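Local coordinates for uncharacterized protein MJ1062 (Methanocaldococcus jannaschii, PDB 3EO4) that is of unknown function as a whole but carries a GNAT-type domain that probably transfers acyl groups, the rest of the longer protein probably being a hexosyltransferase, at residues W30-F40 with L96-G104. Numbering follows the deposited sequence.
Sequences WRSNPLIYKFF and LIGEFFLWG
In this GNAT-type domain the end of helix 24-31 and the turn after it pack on the end of strand 92-97 and the loop leading to helix 107-121, with Trp-30 lying against Gly-98. No hydrogen bond crosses the contact. Gly-98 CA sits over one face of the Trp-30 indole, 3.4 Å from the centroid of the five-membered ring and 14° off the normal, a CH-pi contact. A side chain on Gly-98 would run into Trp-30 NE1. Leu-96 has CG anti to the backbone N (chi1 171°). This carries its isobutyl end to helix 24-31, where CD2 meets Trp-30 CB at 3.7 Å and CD1 meets Arg-31 CG at 3.6 Å. An alanine in place of Trp-30 would probably lose the CH-pi contact with Gly-98 CA and leave Leu-96 CD2 with CB but without ring atoms CG and CE3.

Beyond Gly-98, the rim of Phe-100 presses closely on Leu-35 and Asn-33. Leu-35 CB lies 3.2 Å from Phe-100 CE1, and Asn-33 ND2 makes a tight approach to the ring edge, 3.0 Å from Phe-100 CZ. Asn-33 is the N-cap of short helix 34-37, its OD1 accepting from Leu-35 N, while its ND2 donates to Ser-32 O of the second subunit. Ile-36 CG1 fills the corner between Phe-100 and the indole edge of Trp-103. That indole is fixed by its NE1, which bonds Ile-97 O at 2.7 Å with the acceptor close to the ring plane. Trp-103 CZ3 reaches the edge of the Phe-39 ring, 4.0 Å from CE2.

Gly-104 N bonds a sulfonate oxygen of a MES, probably from the crystallisation liquor; Arg-31 NH1 binds a MES at a separate site. The Gly-104 site is consistent with the acyl-CoA pyrophosphate loop of the GNAT fold, here between strand 92-97 and helix 107-121.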
loop_
_atom_site.group_PDB
_atom_site.type_symbol
_atom_site.label_atom_id
_atom_site.label_comp_id
_atom_site.label_asym_id
_atom_site.label_seq_id
_atom_site.Cartn_x
_atom_site.Cartn_y
_atom_site.Cartn_z
ATOM N N TRP A 30 -2.090 1.165 2.390
ATOM C CA TRP A 30 -2.653 0.256 3.374
ATOM C C TRP A 30 -4.086 0.640 3.786
ATOM O O TRP A 30 -4.965 -0.205 3.829
ATOM C CB TRP A 30 -1.777 0.242 4.604
ATOM C CG TRP A 30 -0.453 -0.418 4.411
ATOM C CD1 TRP A 30 -0.143 -1.465 3.556
ATOM C CD2 TRP A 30 0.745 -0.099 5.122
ATOM N NE1 TRP A 30 1.194 -1.811 3.707
ATOM C CE2 TRP A 30 1.757 -0.986 4.662
ATOM C CE3 TRP A 30 1.058 0.841 6.120
ATOM C CZ2 TRP A 30 3.069 -0.948 5.166
ATOM C CZ3 TRP A 30 2.359 0.888 6.606
ATOM C CH2 TRP A 30 3.353 -0.026 6.132
ATOM N N ARG A 31 -4.317 1.905 4.089
ATOM C CA ARG A 31 -5.652 2.346 4.528
ATOM C C ARG A 31 -6.726 2.368 3.446
ATOM O O ARG A 31 -7.912 2.591 3.753
ATOM C CB ARG A 31 -5.562 3.748 5.164
ATOM C CG ARG A 31 -4.636 3.772 6.374
ATOM C CD ARG A 31 -4.804 5.071 7.162
ATOM N NE ARG A 31 -5.714 4.891 8.301
ATOM C CZ ARG A 31 -7.026 5.106 8.278
ATOM N NH1 ARG A 31 -7.732 4.891 9.384
ATOM N NH2 ARG A 31 -7.634 5.533 7.164
ATOM N N SER A 32 -6.308 2.237 2.191
ATOM C CA SER A 32 -7.220 2.257 1.056
ATOM C C SER A 32 -7.532 0.840 0.632
ATOM O O SER A 32 -8.214 0.626 -0.341
ATOM C CB SER A 32 -6.643 3.063 -0.111
ATOM O OG SER A 32 -6.329 4.399 0.294
ATOM N N ASN A 33 -7.028 -0.136 1.376
ATOM C CA ASN A 33 -7.346 -1.513 1.098
ATOM C C ASN A 33 -8.634 -1.915 1.834
ATOM O O ASN A 33 -8.657 -1.898 3.060
ATOM C CB ASN A 33 -6.164 -2.391 1.509
ATOM C CG ASN A 33 -6.239 -3.770 0.915
ATOM O OD1 ASN A 33 -7.287 -4.379 0.883
ATOM N ND2 ASN A 33 -5.109 -4.282 0.467
ATOM N N PRO A 34 -9.714 -2.250 1.082
ATOM C CA PRO A 34 -11.013 -2.655 1.621
ATOM C C PRO A 34 -10.939 -3.788 2.631
ATOM O O PRO A 34 -11.837 -3.909 3.470
ATOM C CB PRO A 34 -11.781 -3.140 0.380
ATOM C CG PRO A 34 -11.126 -2.468 -0.750
ATOM C CD PRO A 34 -9.697 -2.324 -0.393
ATOM N N LEU A 35 -9.894 -4.615 2.522
ATOM C CA LEU A 35 -9.650 -5.730 3.428
ATOM C C LEU A 35 -9.211 -5.223 4.801
ATOM O O LEU A 35 -9.256 -5.952 5.791
ATOM C CB LEU A 35 -8.535 -6.635 2.845
ATOM C CG LEU A 35 -8.804 -7.851 1.968
ATOM C CD1 LEU A 35 -10.212 -7.916 1.348
ATOM C CD2 LEU A 35 -7.703 -7.946 0.925
ATOM N N ILE A 36 -8.739 -3.985 4.823
ATOM C CA ILE A 36 -8.339 -3.313 6.036
ATOM C C ILE A 36 -9.412 -2.330 6.491
ATOM O O ILE A 36 -9.773 -2.323 7.672
ATOM C CB ILE A 36 -6.980 -2.602 5.866
ATOM C CG1 ILE A 36 -5.878 -3.659 5.698
ATOM C CG2 ILE A 36 -6.649 -1.753 7.093
ATOM C CD1 ILE A 36 -4.486 -3.115 5.455
ATOM N N TYR A 37 -9.965 -1.533 5.570
ATOM C CA TYR A 37 -10.851 -0.473 6.006
ATOM C C TYR A 37 -12.245 -0.977 6.372
ATOM O O TYR A 37 -13.102 -0.209 6.821
ATOM C CB TYR A 37 -10.815 0.755 5.073
ATOM C CG TYR A 37 -11.374 0.620 3.658
ATOM C CD1 TYR A 37 -10.549 0.776 2.539
ATOM C CD2 TYR A 37 -12.735 0.420 3.439
ATOM C CE1 TYR A 37 -11.079 0.701 1.232
ATOM C CE2 TYR A 37 -13.266 0.348 2.146
ATOM C CZ TYR A 37 -12.435 0.489 1.050
ATOM O OH TYR A 37 -12.991 0.404 -0.220
ATOM N N LYS A 38 -12.454 -2.277 6.165
ATOM C CA LYS A 38 -13.527 -3.064 6.787
ATOM C C LYS A 38 -13.643 -2.799 8.283
ATOM O O LYS A 38 -14.707 -2.942 8.868
ATOM C CB LYS A 38 -13.095 -4.523 6.790
ATOM C CG LYS A 38 -13.651 -5.431 5.831
ATOM C CD LYS A 38 -13.063 -6.788 6.208
ATOM C CE LYS A 38 -13.855 -7.420 7.365
ATOM N NZ LYS A 38 -14.764 -8.465 6.873
ATOM N N PHE A 39 -12.492 -2.552 8.898
ATOM C CA PHE A 39 -12.370 -2.407 10.337
ATOM C C PHE A 39 -12.356 -0.944 10.820
ATOM O O PHE A 39 -12.166 -0.694 12.009
ATOM C CB PHE A 39 -11.144 -3.226 10.843
ATOM C CG PHE A 39 -11.185 -4.702 10.445
ATOM C CD1 PHE A 39 -12.274 -5.491 10.771
ATOM C CD2 PHE A 39 -10.120 -5.294 9.749
ATOM C CE1 PHE A 39 -12.342 -6.849 10.419
ATOM C CE2 PHE A 39 -10.166 -6.657 9.376
ATOM C CZ PHE A 39 -11.309 -7.440 9.716
ATOM N N PHE A 40 -12.605 0.011 9.923
ATOM C CA PHE A 40 -12.505 1.437 10.234
ATOM C C PHE A 40 -13.907 2.040 10.258
ATOM O O PHE A 40 -14.688 1.818 9.325
ATOM C CB PHE A 40 -11.699 2.189 9.162
ATOM C CG PHE A 40 -10.236 1.849 9.128
ATOM C CD1 PHE A 40 -9.454 2.256 8.047
ATOM C CD2 PHE A 40 -9.641 1.121 10.143
ATOM C CE1 PHE A 40 -8.124 1.959 7.980
ATOM C CE2 PHE A 40 -8.281 0.831 10.094
ATOM C CZ PHE A 40 -7.527 1.245 9.008
ATOM N N LEU A 96 -2.138 -0.866 12.678
ATOM C CA LEU A 96 -2.511 -1.394 11.385
ATOM C C LEU A 96 -1.309 -2.180 10.888
ATOM O O LEU A 96 -0.223 -1.643 10.860
ATOM C CB LEU A 96 -2.779 -0.208 10.469
ATOM C CG LEU A 96 -3.009 -0.236 8.969
ATOM C CD1 LEU A 96 -3.256 1.231 8.544
ATOM C CD2 LEU A 96 -1.846 -0.775 8.176
ATOM N N ILE A 97 -1.488 -3.461 10.577
ATOM C CA ILE A 97 -0.470 -4.236 9.894
ATOM C C ILE A 97 -0.928 -4.308 8.434
ATOM O O ILE A 97 -1.998 -4.850 8.144
ATOM C CB ILE A 97 -0.276 -5.660 10.526
ATOM C CG1 ILE A 97 0.117 -5.556 12.014
ATOM C CG2 ILE A 97 0.711 -6.535 9.700
ATOM C CD1 ILE A 97 1.520 -4.928 12.252
ATOM N N GLY A 98 -0.110 -3.728 7.538
ATOM C CA GLY A 98 -0.383 -3.697 6.112
ATOM C C GLY A 98 -0.222 -5.000 5.334
ATOM O O GLY A 98 -0.997 -5.240 4.425
ATOM N N GLU A 99 0.759 -5.846 5.664
ATOM C CA GLU A 99 0.894 -7.138 4.971
ATOM C C GLU A 99 -0.058 -8.102 5.597
ATOM O O GLU A 99 -0.006 -8.278 6.810
ATOM C CB GLU A 99 2.292 -7.763 5.113
ATOM C CG GLU A 99 3.407 -6.879 4.737
ATOM C CD GLU A 99 4.739 -7.607 4.538
ATOM O OE1 GLU A 99 5.723 -6.884 4.317
ATOM O OE2 GLU A 99 4.820 -8.861 4.589
ATOM N N PHE A 100 -0.851 -8.793 4.772
ATOM C CA PHE A 100 -1.983 -9.612 5.239
ATOM C C PHE A 100 -1.652 -10.978 5.803
ATOM O O PHE A 100 -2.380 -11.483 6.661
ATOM C CB PHE A 100 -3.005 -9.799 4.122
ATOM C CG PHE A 100 -3.611 -8.527 3.673
ATOM C CD1 PHE A 100 -4.874 -8.161 4.124
ATOM C CD2 PHE A 100 -2.906 -7.665 2.822
ATOM C CE1 PHE A 100 -5.448 -6.961 3.711
ATOM C CE2 PHE A 100 -3.468 -6.479 2.398
ATOM C CZ PHE A 100 -4.740 -6.109 2.850
ATOM N N PHE A 101 -0.597 -11.594 5.299
ATOM C CA PHE A 101 -0.241 -12.946 5.732
ATOM C C PHE A 101 0.767 -12.918 6.888
ATOM O O PHE A 101 1.453 -13.901 7.147
ATOM C CB PHE A 101 0.242 -13.781 4.543
ATOM C CG PHE A 101 -0.860 -14.149 3.585
ATOM C CD1 PHE A 101 -1.691 -15.254 3.842
ATOM C CD2 PHE A 101 -1.088 -13.399 2.432
ATOM C CE1 PHE A 101 -2.728 -15.616 2.950
ATOM C CE2 PHE A 101 -2.123 -13.751 1.536
ATOM C CZ PHE A 101 -2.939 -14.863 1.795
ATOM N N LEU A 102 0.833 -11.768 7.550
ATOM C CA LEU A 102 1.572 -11.559 8.791
ATOM C C LEU A 102 0.622 -11.530 9.982
ATOM O O LEU A 102 1.020 -11.857 11.103
ATOM C CB LEU A 102 2.295 -10.205 8.770
ATOM C CG LEU A 102 3.531 -10.068 7.886
ATOM C CD1 LEU A 102 4.228 -8.713 8.148
ATOM C CD2 LEU A 102 4.476 -11.203 8.108
ATOM N N TRP A 103 -0.617 -11.093 9.734
ATOM C CA TRP A 103 -1.683 -11.119 10.727
ATOM C C TRP A 103 -1.680 -12.440 11.473
ATOM O O TRP A 103 -1.439 -13.491 10.888
ATOM C CB TRP A 103 -3.059 -10.866 10.079
ATOM C CG TRP A 103 -3.242 -9.469 9.485
ATOM C CD1 TRP A 103 -2.279 -8.538 9.274
ATOM C CD2 TRP A 103 -4.470 -8.903 8.968
ATOM N NE1 TRP A 103 -2.831 -7.397 8.712
ATOM C CE2 TRP A 103 -4.170 -7.601 8.508
ATOM C CE3 TRP A 103 -5.799 -9.361 8.891
ATOM C CZ2 TRP A 103 -5.147 -6.749 7.959
ATOM C CZ3 TRP A 103 -6.770 -8.511 8.343
ATOM C CH2 TRP A 103 -6.435 -7.223 7.876
ATOM N N GLY A 104 -1.914 -12.362 12.779
ATOM C CA GLY A 104 -1.908 -13.536 13.646
ATOM C C GLY A 104 -0.510 -14.028 14.009
ATOM O O GLY A 104 -0.361 -15.176 14.397
#